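Long-range contact in bacterial regulatory proteins, tetR family (Corynebacterium glutamicum, PDB 3AQT), which binds resorcinol and probably acts as a TetR-family transcriptional repressor that contacts DNA through a helix-turn-helix motif: residues G173-E178 against A216-V221. Residues are numbered along the deposited sequence; the frame is centred on the assembly and turned at random.
Sequences GRFTIE and AMLRMV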
ATOM      1  N   GLY B 173      -1.015  24.936 -12.541  1.00 41.25           N
ATOM      2  CA  GLY B 173      -1.468  25.472 -11.270  1.00 38.95           C
ATOM      3  C   GLY B 173      -2.709  24.800 -10.699  1.00 38.45           C
ATOM      4  O   GLY B 173      -3.275  25.270  -9.709  1.00 38.86           O
ATOM      5  N   ARG B 174      -3.146  23.709 -11.316  1.00 37.47           N
ATOM      6  CA  ARG B 174      -4.324  22.986 -10.846  1.00 35.99           C
ATOM      7  C   ARG B 174      -4.016  22.193  -9.574  1.00 36.03           C
ATOM      8  O   ARG B 174      -4.869  22.052  -8.706  1.00 37.13           O
ATOM      9  CB  ARG B 174      -4.811  22.023 -11.926  1.00 35.83           C
ATOM     10  CG  ARG B 174      -6.192  21.433 -11.681  1.00 35.49           C
ATOM     11  CD  ARG B 174      -7.265  22.497 -11.805  1.00 33.74           C
ATOM     12  NE  ARG B 174      -8.589  21.931 -12.046  1.00 33.47           N
ATOM     13  CZ  ARG B 174      -9.643  22.137 -11.258  1.00 33.66           C
ATOM     14  NH1 ARG B 174      -9.524  22.889 -10.170  1.00 31.71           N
ATOM     15  NH2 ARG B 174     -10.821  21.618 -11.575  1.00 33.67           N
ATOM     16  N   PHE B 175      -2.795  21.675  -9.473  1.00 35.94           N
ATOM     17  CA  PHE B 175      -2.392  20.887  -8.317  1.00 36.95           C
ATOM     18  C   PHE B 175      -1.271  21.540  -7.523  1.00 39.66           C
ATOM     19  O   PHE B 175      -0.519  22.366  -8.047  1.00 41.96           O
ATOM     20  CB  PHE B 175      -1.884  19.499  -8.739  1.00 34.39           C
ATOM     21  CG  PHE B 175      -2.868  18.681  -9.522  1.00 30.92           C
ATOM     22  CD1 PHE B 175      -4.226  18.766  -9.277  1.00 28.72           C
ATOM     23  CD2 PHE B 175      -2.417  17.787 -10.483  1.00 30.99           C
ATOM     24  CE1 PHE B 175      -5.126  17.967  -9.984  1.00 30.28           C
ATOM     25  CE2 PHE B 175      -3.304  16.985 -11.193  1.00 30.82           C
ATOM     26  CZ  PHE B 175      -4.660  17.075 -10.945  1.00 30.19           C
ATOM     27  N   THR B 176      -1.160  21.144  -6.258  1.00 40.57           N
ATOM     28  CA  THR B 176      -0.099  21.613  -5.378  1.00 42.21           C
ATOM     29  C   THR B 176       0.575  20.334  -4.897  1.00 41.89           C
ATOM     30  O   THR B 176      -0.034  19.545  -4.177  1.00 42.61           O
ATOM     31  CB  THR B 176      -0.651  22.377  -4.162  1.00 44.62           C
ATOM     32  OG1 THR B 176      -1.273  23.589  -4.603  1.00 47.68           O
ATOM     33  CG2 THR B 176       0.475  22.710  -3.185  1.00 43.70           C
ATOM     34  N   ILE B 177       1.821  20.128  -5.303  1.00 41.61           N
ATOM     35  CA  ILE B 177       2.552  18.923  -4.936  1.00 42.19           C
ATOM     36  C   ILE B 177       3.997  19.261  -4.622  1.00 43.95           C
ATOM     37  O   ILE B 177       4.664  19.919  -5.416  1.00 46.63           O
ATOM     38  CB  ILE B 177       2.540  17.907  -6.104  1.00 41.51           C
ATOM     39  CG1 ILE B 177       1.105  17.539  -6.468  1.00 40.72           C
ATOM     40  CG2 ILE B 177       3.342  16.672  -5.739  1.00 39.86           C
ATOM     41  CD1 ILE B 177       0.941  16.845  -7.819  1.00 47.18           C
ATOM     42  N   GLU B 178       4.493  18.790  -3.481  1.00 46.06           N
ATOM     43  CA  GLU B 178       5.873  19.072  -3.092  1.00 47.60           C
ATOM     44  C   GLU B 178       6.857  18.062  -3.668  1.00 47.22           C
ATOM     45  O   GLU B 178       7.996  18.407  -3.981  1.00 47.41           O
ATOM     46  CB  GLU B 178       5.991  19.096  -1.573  1.00 50.74           C
ATOM     47  CG  GLU B 178       5.148  20.177  -0.925  1.00 58.07           C
ATOM     48  CD  GLU B 178       5.001  19.981   0.565  1.00 62.55           C
ATOM     49  OE1 GLU B 178       4.342  19.002   0.972  1.00 67.76           O
ATOM     50  OE2 GLU B 178       5.548  20.797   1.332  1.00 64.29           O
ATOM     51  N   ALA B 216     -10.606  11.972  -2.796  1.00 35.10           N
ATOM     52  CA  ALA B 216      -9.548  11.980  -1.790  1.00 35.97           C
ATOM     53  C   ALA B 216      -8.181  12.171  -2.435  1.00 36.21           C
ATOM     54  O   ALA B 216      -7.324  12.870  -1.884  1.00 36.14           O
ATOM     55  CB  ALA B 216      -9.570  10.688  -0.982  1.00 35.76           C
HETATM   56  N   MSE B 217      -7.971  11.560  -3.598  1.00 35.90           N
HETATM   57  CA  MSE B 217      -6.688  11.707  -4.274  1.00 37.62           C
HETATM   58  C   MSE B 217      -6.552  13.123  -4.816  1.00 38.04           C
HETATM   59  O   MSE B 217      -5.446  13.681  -4.841  1.00 38.06           O
HETATM   60  CB  MSE B 217      -6.533  10.675  -5.399  1.00 41.05           C
HETATM   61  CG  MSE B 217      -6.388   9.225  -4.920  1.00 47.84           C
HETATM   62 SE   MSE B 217      -5.035   8.947  -3.523  1.00 58.45          SE
HETATM   63  CE  MSE B 217      -3.532   9.757  -4.405  1.00 55.84           C
ATOM     64  N   LEU B 218      -7.677  13.708  -5.235  1.00 35.93           N
ATOM     65  CA  LEU B 218      -7.669  15.074  -5.748  1.00 34.71           C
ATOM     66  C   LEU B 218      -7.324  16.016  -4.615  1.00 34.10           C
ATOM     67  O   LEU B 218      -6.566  16.965  -4.794  1.00 33.80           O
ATOM     68  CB  LEU B 218      -9.030  15.457  -6.347  1.00 34.32           C
ATOM     69  CG  LEU B 218      -9.305  14.920  -7.756  1.00 34.87           C
ATOM     70  CD1 LEU B 218     -10.652  15.392  -8.256  1.00 34.59           C
ATOM     71  CD2 LEU B 218      -8.211  15.401  -8.690  1.00 35.95           C
ATOM     72  N   ARG B 219      -7.878  15.758  -3.438  1.00 34.95           N
ATOM     73  CA  ARG B 219      -7.567  16.611  -2.304  1.00 35.91           C
ATOM     74  C   ARG B 219      -6.091  16.451  -1.943  1.00 36.77           C
ATOM     75  O   ARG B 219      -5.404  17.422  -1.625  1.00 35.51           O
ATOM     76  CB  ARG B 219      -8.466  16.267  -1.116  1.00 36.53           C
ATOM     77  CG  ARG B 219      -9.883  16.790  -1.276  1.00 40.16           C
ATOM     78  CD  ARG B 219     -10.667  16.693   0.012  1.00 41.80           C
ATOM     79  NE  ARG B 219     -11.273  15.381   0.171  1.00 47.26           N
ATOM     80  CZ  ARG B 219     -12.502  15.078  -0.224  1.00 48.09           C
ATOM     81  NH1 ARG B 219     -13.261  16.003  -0.795  1.00 47.75           N
ATOM     82  NH2 ARG B 219     -12.963  13.844  -0.058  1.00 49.75           N
HETATM   83  N   MSE B 220      -5.593  15.223  -2.029  1.00 37.94           N
HETATM   84  CA  MSE B 220      -4.200  14.966  -1.720  1.00 40.35           C
HETATM   85  C   MSE B 220      -3.260  15.777  -2.595  1.00 39.45           C
HETATM   86  O   MSE B 220      -2.173  16.138  -2.154  1.00 38.70           O
HETATM   87  CB  MSE B 220      -3.873  13.483  -1.876  1.00 46.45           C
HETATM   88  CG  MSE B 220      -2.459  13.157  -1.431  1.00 53.25           C
HETATM   89 SE   MSE B 220      -1.927  11.359  -1.824  1.00 65.81          SE
HETATM   90  CE  MSE B 220      -1.191  11.710  -3.587  1.00 61.99           C
ATOM     91  N   VAL B 221      -3.664  16.064  -3.834  1.00 39.54           N
ATOM     92  CA  VAL B 221      -2.807  16.850  -4.716  1.00 40.33           C
ATOM     93  C   VAL B 221      -3.113  18.354  -4.772  1.00 42.22           C
ATOM     94  O   VAL B 221      -2.680  19.053  -5.697  1.00 41.70           O
ATOM     95  CB  VAL B 221      -2.752  16.265  -6.156  1.00 40.07           C
ATOM     96  CG1 VAL B 221      -1.946  14.973  -6.138  1.00 39.79           C
ATOM     97  CG2 VAL B 221      -4.149  16.019  -6.701  1.00 38.57           C
TER
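V221, the first residue past the end of helix 209-220, offers its carbonyl to T176 and F175 and its side chain to F175 and I177. The polar part is one backbone hydrogen bond from T176 N to V221 O, 2.6 Å long. Its N-H...O angle is 159°, with the donor tilted 31° from the carbonyl plane. V221 O also lies 3.2 Å from F175 CB.

The apolar part is centred on the two methyls of V221, which diverge to different partners. V221 CG2 sits over one face of the F175 ring as a CH-pi contact, 4.0 Å from the ring centroid, displaced toward the CD1-CE1 rim. The rotation that leaves it there (chi1 -72°) turns V221 CG1 to I177, 3.8 Å from I177 CD1. L218 CD2 approaches the ring obliquely, 4.2 Å from F175 CE1.

The contact thus joins the loop between helices 159-171 and 180-199 to the C-terminal end of helix 209-220 in the ligand-binding domain. F175 and V221 share L166 of helix 159-171, while I177 touches helix 180-199; beside them, E178 forms salt bridges with R219 and R229 of the second subunit, placing the loop at the dimer interface.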